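Local coordinates for dephospho-CoA kinase (Legionella pneumophila subsp. pneumophila, PDB 4TTQ), which probably catalyses the last step of coenzyme A biosynthesis, using ATP to phosphorylate the 3'-hydroxyl group of dephospho-CoA, at residues T22-S27 / E149-R154; G28-A33 / L123-L128. One frame throughout, in Å; residues are numbered along the deposited sequence.

Contact 1. Residues T22-S27 / E149-R154. With ATP (adenosine-5'-triphosphate), chain B.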
loop_
_atom_site.group_PDB
_atom_site.type_symbol
_atom_site.label_atom_id
_atom_site.label_comp_id
_atom_site.label_asym_id
_atom_site.label_seq_id
_atom_site.Cartn_x
_atom_site.Cartn_y
_atom_site.Cartn_z
ATOM N N THR A 22 -2.521 -5.119 0.044
ATOM C CA THR A 22 -1.292 -4.894 0.818
ATOM C C THR A 22 -0.193 -5.847 0.360
ATOM O O THR A 22 -0.436 -6.880 -0.259
ATOM C CB THR A 22 -1.479 -5.103 2.345
ATOM O OG1 THR A 22 -1.912 -6.444 2.600
ATOM C CG2 THR A 22 -2.487 -4.168 2.898
ATOM N N GLY A 23 1.026 -5.477 0.692
ATOM C CA GLY A 23 2.196 -6.247 0.332
ATOM C C GLY A 23 3.379 -5.913 1.210
ATOM O O GLY A 23 3.498 -4.801 1.746
ATOM N N ASN A 24 4.274 -6.875 1.360
ATOM C CA ASN A 24 5.507 -6.600 2.079
ATOM C C ASN A 24 6.427 -5.992 1.029
ATOM O O ASN A 24 6.035 -5.828 -0.137
ATOM C CB ASN A 24 6.082 -7.852 2.841
ATOM C CG ASN A 24 6.398 -9.065 1.952
ATOM O OD1 ASN A 24 6.174 -9.092 0.745
ATOM N ND2 ASN A 24 6.952 -10.087 2.580
ATOM N N ILE A 25 7.611 -5.577 1.442
ATOM C CA ILE A 25 8.429 -4.745 0.580
ATOM C C ILE A 25 8.846 -5.552 -0.631
ATOM O O ILE A 25 9.107 -6.740 -0.513
ATOM C CB ILE A 25 9.676 -4.185 1.344
ATOM C CG1 ILE A 25 10.465 -3.237 0.434
ATOM C CG2 ILE A 25 10.552 -5.331 1.913
ATOM C CD1 ILE A 25 11.515 -2.429 1.163
ATOM N N ALA A 26 8.866 -4.917 -1.802
ATOM C CA ALA A 26 9.328 -5.594 -3.001
ATOM C C ALA A 26 8.622 -6.936 -3.224
ATOM O O ALA A 26 9.220 -7.869 -3.734
ATOM C CB ALA A 26 10.811 -5.815 -2.910
ATOM N N SER A 27 7.363 -7.037 -2.819
ATOM C CA SER A 27 6.570 -8.259 -3.011
ATOM C C SER A 27 5.964 -8.372 -4.393
ATOM O O SER A 27 5.609 -9.461 -4.839
ATOM C CB SER A 27 5.439 -8.286 -2.011
ATOM O OG SER A 27 4.549 -7.204 -2.260
ATOM N N GLU A 149 14.769 -14.240 -1.077
ATOM C CA GLU A 149 15.600 -14.105 -2.272
ATOM C C GLU A 149 15.052 -13.038 -3.213
ATOM O O GLU A 149 15.713 -12.030 -3.479
ATOM C CB GLU A 149 15.685 -15.425 -3.030
ATOM C CG GLU A 149 16.328 -16.584 -2.281
ATOM C CD GLU A 149 16.561 -17.789 -3.190
ATOM O OE1 GLU A 149 16.103 -17.758 -4.361
ATOM O OE2 GLU A 149 17.212 -18.763 -2.737
ATOM N N SER A 150 13.825 -13.272 -3.688
ATOM C CA SER A 150 13.143 -12.387 -4.639
ATOM C C SER A 150 13.155 -10.950 -4.146
ATOM O O SER A 150 13.484 -10.035 -4.895
ATOM C CB SER A 150 11.681 -12.835 -4.878
ATOM O OG SER A 150 11.580 -14.180 -5.323
ATOM N N GLN A 151 12.770 -10.749 -2.893
ATOM C CA GLN A 151 12.831 -9.420 -2.298
ATOM C C GLN A 151 14.256 -8.864 -2.418
ATOM O O GLN A 151 14.445 -7.702 -2.757
ATOM C CB GLN A 151 12.410 -9.457 -0.826
ATOM C CG GLN A 151 10.973 -9.785 -0.553
ATOM C CD GLN A 151 10.684 -9.885 0.935
ATOM O OE1 GLN A 151 10.997 -10.884 1.570
ATOM N NE2 GLN A 151 10.072 -8.849 1.491
ATOM N N LEU A 152 15.254 -9.707 -2.148
ATOM C CA LEU A 152 16.649 -9.243 -2.089
ATOM C C LEU A 152 17.116 -8.847 -3.465
ATOM O O LEU A 152 17.705 -7.787 -3.644
ATOM C CB LEU A 152 17.576 -10.319 -1.508
ATOM C CG LEU A 152 17.429 -10.524 0.001
ATOM C CD1 LEU A 152 17.874 -11.930 0.428
ATOM C CD2 LEU A 152 18.202 -9.457 0.737
ATOM N N ASP A 153 16.824 -9.694 -4.444
ATOM C CA ASP A 153 17.129 -9.368 -5.829
ATOM C C ASP A 153 16.451 -8.084 -6.217
ATOM O O ASP A 153 17.022 -7.238 -6.896
ATOM C CB ASP A 153 16.681 -10.476 -6.770
ATOM C CG ASP A 153 17.432 -11.769 -6.551
ATOM O OD1 ASP A 153 18.687 -11.747 -6.514
ATOM O OD2 ASP A 153 16.761 -12.814 -6.413
ATOM N N ARG A 154 15.216 -7.934 -5.771
ATOM C CA ARG A 154 14.450 -6.767 -6.137
ATOM C C ARG A 154 15.035 -5.527 -5.459
ATOM O O ARG A 154 15.218 -4.495 -6.092
ATOM C CB ARG A 154 12.979 -6.975 -5.764
ATOM C CG ARG A 154 11.977 -6.401 -6.758
ATOM C CD ARG A 154 11.218 -7.508 -7.503
ATOM N NE ARG A 154 10.301 -8.235 -6.623
ATOM C CZ ARG A 154 9.859 -9.460 -6.846
ATOM N NH1 ARG A 154 10.219 -10.117 -7.942
ATOM N NH2 ARG A 154 9.027 -10.015 -5.987
HETATM P PG ATP B . 7.291 -1.753 -3.240
HETATM O O1G ATP B . 6.985 -0.263 -3.120
HETATM O O2G ATP B . 8.690 -2.249 -2.914
HETATM O O3G ATP B . 6.201 -2.655 -2.661
HETATM P PB ATP B . 6.343 -3.307 -5.432
HETATM O O1B ATP B . 6.822 -4.548 -4.777
HETATM O O2B ATP B . 4.880 -3.011 -5.299
HETATM O O3B ATP B . 7.223 -2.068 -4.822
HETATM P PA ATP B . 6.754 -4.302 -8.003
HETATM O O1A ATP B . 7.617 -5.181 -7.134
HETATM O O2A ATP B . 5.323 -4.562 -8.433
HETATM O O3A ATP B . 6.684 -3.069 -7.008
HETATM O "O5'" ATP B . 7.731 -4.111 -9.275
HETATM C "C5'" ATP B . 9.091 -4.602 -9.233
HETATM C "C4'" ATP B . 9.548 -5.176 -10.565
HETATM O "O4'" ATP B . 9.559 -6.593 -10.364
HETATM C "C3'" ATP B . 8.693 -4.913 -11.820
HETATM O "O3'" ATP B . 9.547 -4.659 -12.948
HETATM C "C2'" ATP B . 7.908 -6.197 -12.014
HETATM O "O2'" ATP B . 7.481 -6.462 -13.351
HETATM C "C1'" ATP B . 8.918 -7.204 -11.484
HETATM N N9 ATP B . 8.275 -8.416 -11.009
HETATM C C8 ATP B . 7.265 -8.467 -10.126
HETATM N N7 ATP B . 6.903 -9.744 -9.892
HETATM C C5 ATP B . 7.723 -10.501 -10.645
HETATM C C6 ATP B . 7.871 -11.938 -10.852
HETATM N N6 ATP B . 6.984 -12.675 -10.132
HETATM N N1 ATP B . 8.832 -12.365 -11.709
HETATM C C2 ATP B . 9.630 -11.500 -12.363
HETATM N N3 ATP B . 9.547 -10.166 -12.211
HETATM C C4 ATP B . 8.627 -9.629 -11.383
#

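Contact 2. Residues G28-A33 / L123-L128. With ATP (adenosine-5'-triphosphate), chain B.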
loop_
_atom_site.group_PDB
_atom_site.type_symbol
_atom_site.label_atom_id
_atom_site.label_comp_id
_atom_site.label_asym_id
_atom_site.label_seq_id
_atom_site.Cartn_x
_atom_site.Cartn_y
_atom_site.Cartn_z
ATOM N N GLY A 28 5.780 -7.223 -5.033
ATOM C CA GLY A 28 5.244 -7.169 -6.369
ATOM C C GLY A 28 3.858 -6.548 -6.420
ATOM O O GLY A 28 3.129 -6.759 -7.401
ATOM N N LYS A 29 3.483 -5.777 -5.399
ATOM C CA LYS A 29 2.075 -5.504 -5.247
ATOM C C LYS A 29 1.634 -4.495 -6.277
ATOM O O LYS A 29 0.510 -4.548 -6.752
ATOM C CB LYS A 29 1.729 -5.071 -3.827
ATOM C CG LYS A 29 2.216 -3.797 -3.405
ATOM C CD LYS A 29 1.437 -3.315 -2.181
ATOM C CE LYS A 29 2.132 -2.065 -1.548
ATOM N NZ LYS A 29 3.485 -2.435 -0.954
ATOM N N SER A 30 2.531 -3.611 -6.666
ATOM C CA SER A 30 2.216 -2.708 -7.738
ATOM C C SER A 30 1.839 -3.442 -9.006
ATOM O O SER A 30 0.951 -3.018 -9.726
ATOM C CB SER A 30 3.392 -1.782 -8.012
ATOM O OG SER A 30 3.267 -0.650 -7.184
ATOM N N THR A 31 2.543 -4.522 -9.295
ATOM C CA THR A 31 2.282 -5.279 -10.502
ATOM C C THR A 31 0.931 -5.956 -10.368
ATOM O O THR A 31 0.183 -6.092 -11.335
ATOM C CB THR A 31 3.389 -6.296 -10.735
ATOM O OG1 THR A 31 4.643 -5.605 -10.716
ATOM C CG2 THR A 31 3.217 -7.002 -12.058
ATOM N N VAL A 32 0.626 -6.374 -9.150
ATOM C CA VAL A 32 -0.631 -7.001 -8.866
ATOM C C VAL A 32 -1.729 -6.013 -9.131
ATOM O O VAL A 32 -2.738 -6.356 -9.722
ATOM C CB VAL A 32 -0.686 -7.510 -7.418
ATOM C CG1 VAL A 32 -2.070 -7.886 -7.038
ATOM C CG2 VAL A 32 0.193 -8.737 -7.277
ATOM N N ALA A 33 -1.551 -4.785 -8.673
ATOM C CA ALA A 33 -2.555 -3.737 -8.928
ATOM C C ALA A 33 -2.719 -3.499 -10.404
ATOM O O ALA A 33 -3.843 -3.444 -10.899
ATOM C CB ALA A 33 -2.175 -2.472 -8.257
ATOM N N LEU A 123 -10.504 -2.096 -5.842
ATOM C CA LEU A 123 -9.255 -2.403 -5.157
ATOM C C LEU A 123 -8.600 -1.136 -4.576
ATOM O O LEU A 123 -8.419 -0.142 -5.269
ATOM C CB LEU A 123 -8.323 -3.056 -6.115
ATOM C CG LEU A 123 -7.184 -3.865 -5.548
ATOM C CD1 LEU A 123 -7.682 -5.167 -4.971
ATOM C CD2 LEU A 123 -6.219 -4.080 -6.724
ATOM N N ILE A 124 -8.259 -1.200 -3.293
ATOM C CA ILE A 124 -7.689 -0.092 -2.560
ATOM C C ILE A 124 -6.295 -0.493 -2.010
ATOM O O ILE A 124 -6.210 -1.267 -1.062
ATOM C CB ILE A 124 -8.627 0.318 -1.401
ATOM C CG1 ILE A 124 -10.051 0.497 -1.923
ATOM C CG2 ILE A 124 -8.136 1.590 -0.731
ATOM C CD1 ILE A 124 -11.067 0.701 -0.838
ATOM N N GLU A 125 -5.219 0.027 -2.603
ATOM C CA GLU A 125 -3.867 -0.214 -2.104
ATOM C C GLU A 125 -3.629 0.612 -0.874
ATOM O O GLU A 125 -3.684 1.833 -0.931
ATOM C CB GLU A 125 -2.800 0.095 -3.167
ATOM C CG GLU A 125 -1.368 -0.149 -2.681
ATOM C CD GLU A 125 -0.312 -0.196 -3.800
ATOM O OE1 GLU A 125 0.872 0.092 -3.529
ATOM O OE2 GLU A 125 -0.653 -0.525 -4.950
ATOM N N ILE A 126 -3.370 -0.086 0.224
ATOM C CA ILE A 126 -3.192 0.501 1.543
ATOM C C ILE A 126 -1.886 -0.032 2.194
ATOM O O ILE A 126 -1.311 -0.996 1.714
ATOM C CB ILE A 126 -4.393 0.191 2.427
ATOM C CG1 ILE A 126 -4.492 -1.325 2.589
ATOM C CG2 ILE A 126 -5.636 0.819 1.830
ATOM C CD1 ILE A 126 -5.768 -1.821 3.229
ATOM N N PRO A 127 -1.395 0.631 3.262
ATOM C CA PRO A 127 -0.107 0.225 3.863
ATOM C C PRO A 127 -0.154 -1.134 4.535
ATOM O O PRO A 127 -1.204 -1.575 5.007
ATOM C CB PRO A 127 0.169 1.314 4.897
ATOM C CG PRO A 127 -1.143 2.018 5.095
ATOM C CD PRO A 127 -1.862 1.925 3.801
ATOM N N LEU A 128 0.995 -1.795 4.567
ATOM C CA LEU A 128 1.096 -3.132 5.159
ATOM C C LEU A 128 0.480 -3.172 6.557
ATOM O O LEU A 128 -0.333 -4.054 6.850
ATOM C CB LEU A 128 2.559 -3.584 5.216
ATOM C CG LEU A 128 2.844 -4.810 6.080
ATOM C CD1 LEU A 128 2.036 -5.987 5.575
ATOM C CD2 LEU A 128 4.352 -5.112 6.074
HETATM P PG ATP B . 7.291 -1.753 -3.240
HETATM O O1G ATP B . 6.985 -0.263 -3.120
HETATM O O2G ATP B . 8.690 -2.249 -2.914
HETATM O O3G ATP B . 6.201 -2.655 -2.661
HETATM P PB ATP B . 6.343 -3.307 -5.432
HETATM O O1B ATP B . 6.822 -4.548 -4.777
HETATM O O2B ATP B . 4.880 -3.011 -5.299
HETATM O O3B ATP B . 7.223 -2.068 -4.822
HETATM P PA ATP B . 6.754 -4.302 -8.003
HETATM O O1A ATP B . 7.617 -5.181 -7.134
HETATM O O2A ATP B . 5.323 -4.562 -8.433
HETATM O O3A ATP B . 6.684 -3.069 -7.008
HETATM O "O5'" ATP B . 7.731 -4.111 -9.275
HETATM C "C5'" ATP B . 9.091 -4.602 -9.233
HETATM C "C4'" ATP B . 9.548 -5.176 -10.565
HETATM O "O4'" ATP B . 9.559 -6.593 -10.364
HETATM C "C3'" ATP B . 8.693 -4.913 -11.820
HETATM O "O3'" ATP B . 9.547 -4.659 -12.948
HETATM C "C2'" ATP B . 7.908 -6.197 -12.014
HETATM O "O2'" ATP B . 7.481 -6.462 -13.351
HETATM C "C1'" ATP B . 8.918 -7.204 -11.484
HETATM N N9 ATP B . 8.275 -8.416 -11.009
HETATM C C8 ATP B . 7.265 -8.467 -10.126
HETATM N N7 ATP B . 6.903 -9.744 -9.892
HETATM C C5 ATP B . 7.723 -10.501 -10.645
HETATM C C6 ATP B . 7.871 -11.938 -10.852
HETATM N N6 ATP B . 6.984 -12.675 -10.132
HETATM N N1 ATP B . 8.832 -12.365 -11.709
HETATM C C2 ATP B . 9.630 -11.500 -12.363
HETATM N N3 ATP B . 9.547 -10.166 -12.211
HETATM C C4 ATP B . 8.627 -9.629 -11.383
#

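Contact 1. Residues T22-S27 / E149-R154
A26 and R154 meet where the phosphate-binding loop passes the start of helix 148-159. R154 comes side-on, NE and NH2 both donating to the one carbonyl oxygen A26 O, each at 3.1 Å. That oxygen lies at the edge of the guanidinium, nearly in its plane, while both nitrogens approach from the same face of the carbonyl, NE well above its plane. Nearer the backbone, A26 CB packs on R154 CB at 3.8 Å; a methyl group suits this close approach. One turn earlier in the helix, Q151 NE2 donates to I25 O over 3.1 Å in a nearly straight bond (166°), with the acceptor lying in the amide plane. A chain extended beyond CG carries the amide of Q151 to the loop.

R154 bends at chi2 and chi3 (111° and 69°), bringing its guanidinium beside the nucleotide. ATP C8 lies over one face near the rim, and S150 O over the other, so the flat cation sits between the adenine and S150 O while its edge holds the loop. The amide of A26 faces the other way and donates to ATP O2G at 2.9 Å.

Behind this shell, the type II turn from N24 to S27 presents I25 O to the helix and is reinforced by S27 OG donating to N24 O. N24 is tied to strand 140-145 by its backbone, and S27 O accepts from N189. Two donors on A26 O would be expected to polarise that carbonyl and hold the guanidinium against rotation, linking the geometry of the phosphate loop to that of the adenine site.

Contact 2. Residues G28-A33 / L123-L128
K29 of the P-loop (Walker A motif) meets E125 at the end of strand 122-125, in a P-loop kinase fold where helix 29-38 packs across the parallel sheet. The short segments 29-33 and 123-125 run nearly antiparallel, at 158°, with their axes 10.3 Å apart, as expected for a beta-alpha-beta unit whose helix returns over strand 122-125.

The tight part of the contact is this pair. E125 reaches out extended, with CG opposite the backbone N (chi1 -180°), and crosses the lysine chain at about a right angle. The touching is done by E125 OE1 against K29 CE, at 3.2 Å, whereas K29 NZ stays 4.5 Å from E125 OE1, beyond a salt bridge. A final bend at chi4 (-67°) turns the ammonium instead to ATP O3G, 3.2 Å from NZ. E125 OE2, buried by the contact, has no polar partner in the model and lies beside the A33 methyl.

On the inner side the touch is lighter and apolar: A33 CA rests on L123 CD2 at 4.3 Å. Small alanine lets the helix approach the sheet, while the leucine reaches the helix with its CD2 methyl; V19, L21 and V43 of the flanking strands line the same layer.

The phosphate end is the solvent side, where K29, S30 and E125 all remain partly exposed. G28 occupies the N-cap position with a positive phi, where a CB would press on the preceding carbonyl oxygen. Backbone amides of the loop and the first turn of the helix meet the phosphates: G28 N donates to ATP O1B, and S30 N to ATP O2B at 2.8 Å. T31 grips the alpha-phosphate twice, with T31 N and, at 2.6 Å, T31 OG1 both donating to ATP O2A.

Contacts 1 and 2 share one continuous strand-loop-helix: residues 22-27 run straight into 28-33, so the two sites hold successive parts of the same nucleotide-binding loop. Their centres are about 12 Å apart, and contact 2 is nested within the chain loop that contact 1 closes. They meet directly where neighbouring strands 18-23 and 122-125 end: T22 CG2 packs on I126 CG1 at 3.5 Å, and G23 O lies 3.6 Å from K29 NZ. ATP spans both, its gamma-phosphate reached from each contact. Contact 1 joins the loop to helix 148-159 beside the adenine, whereas contact 2 joins the following helix to the sheet.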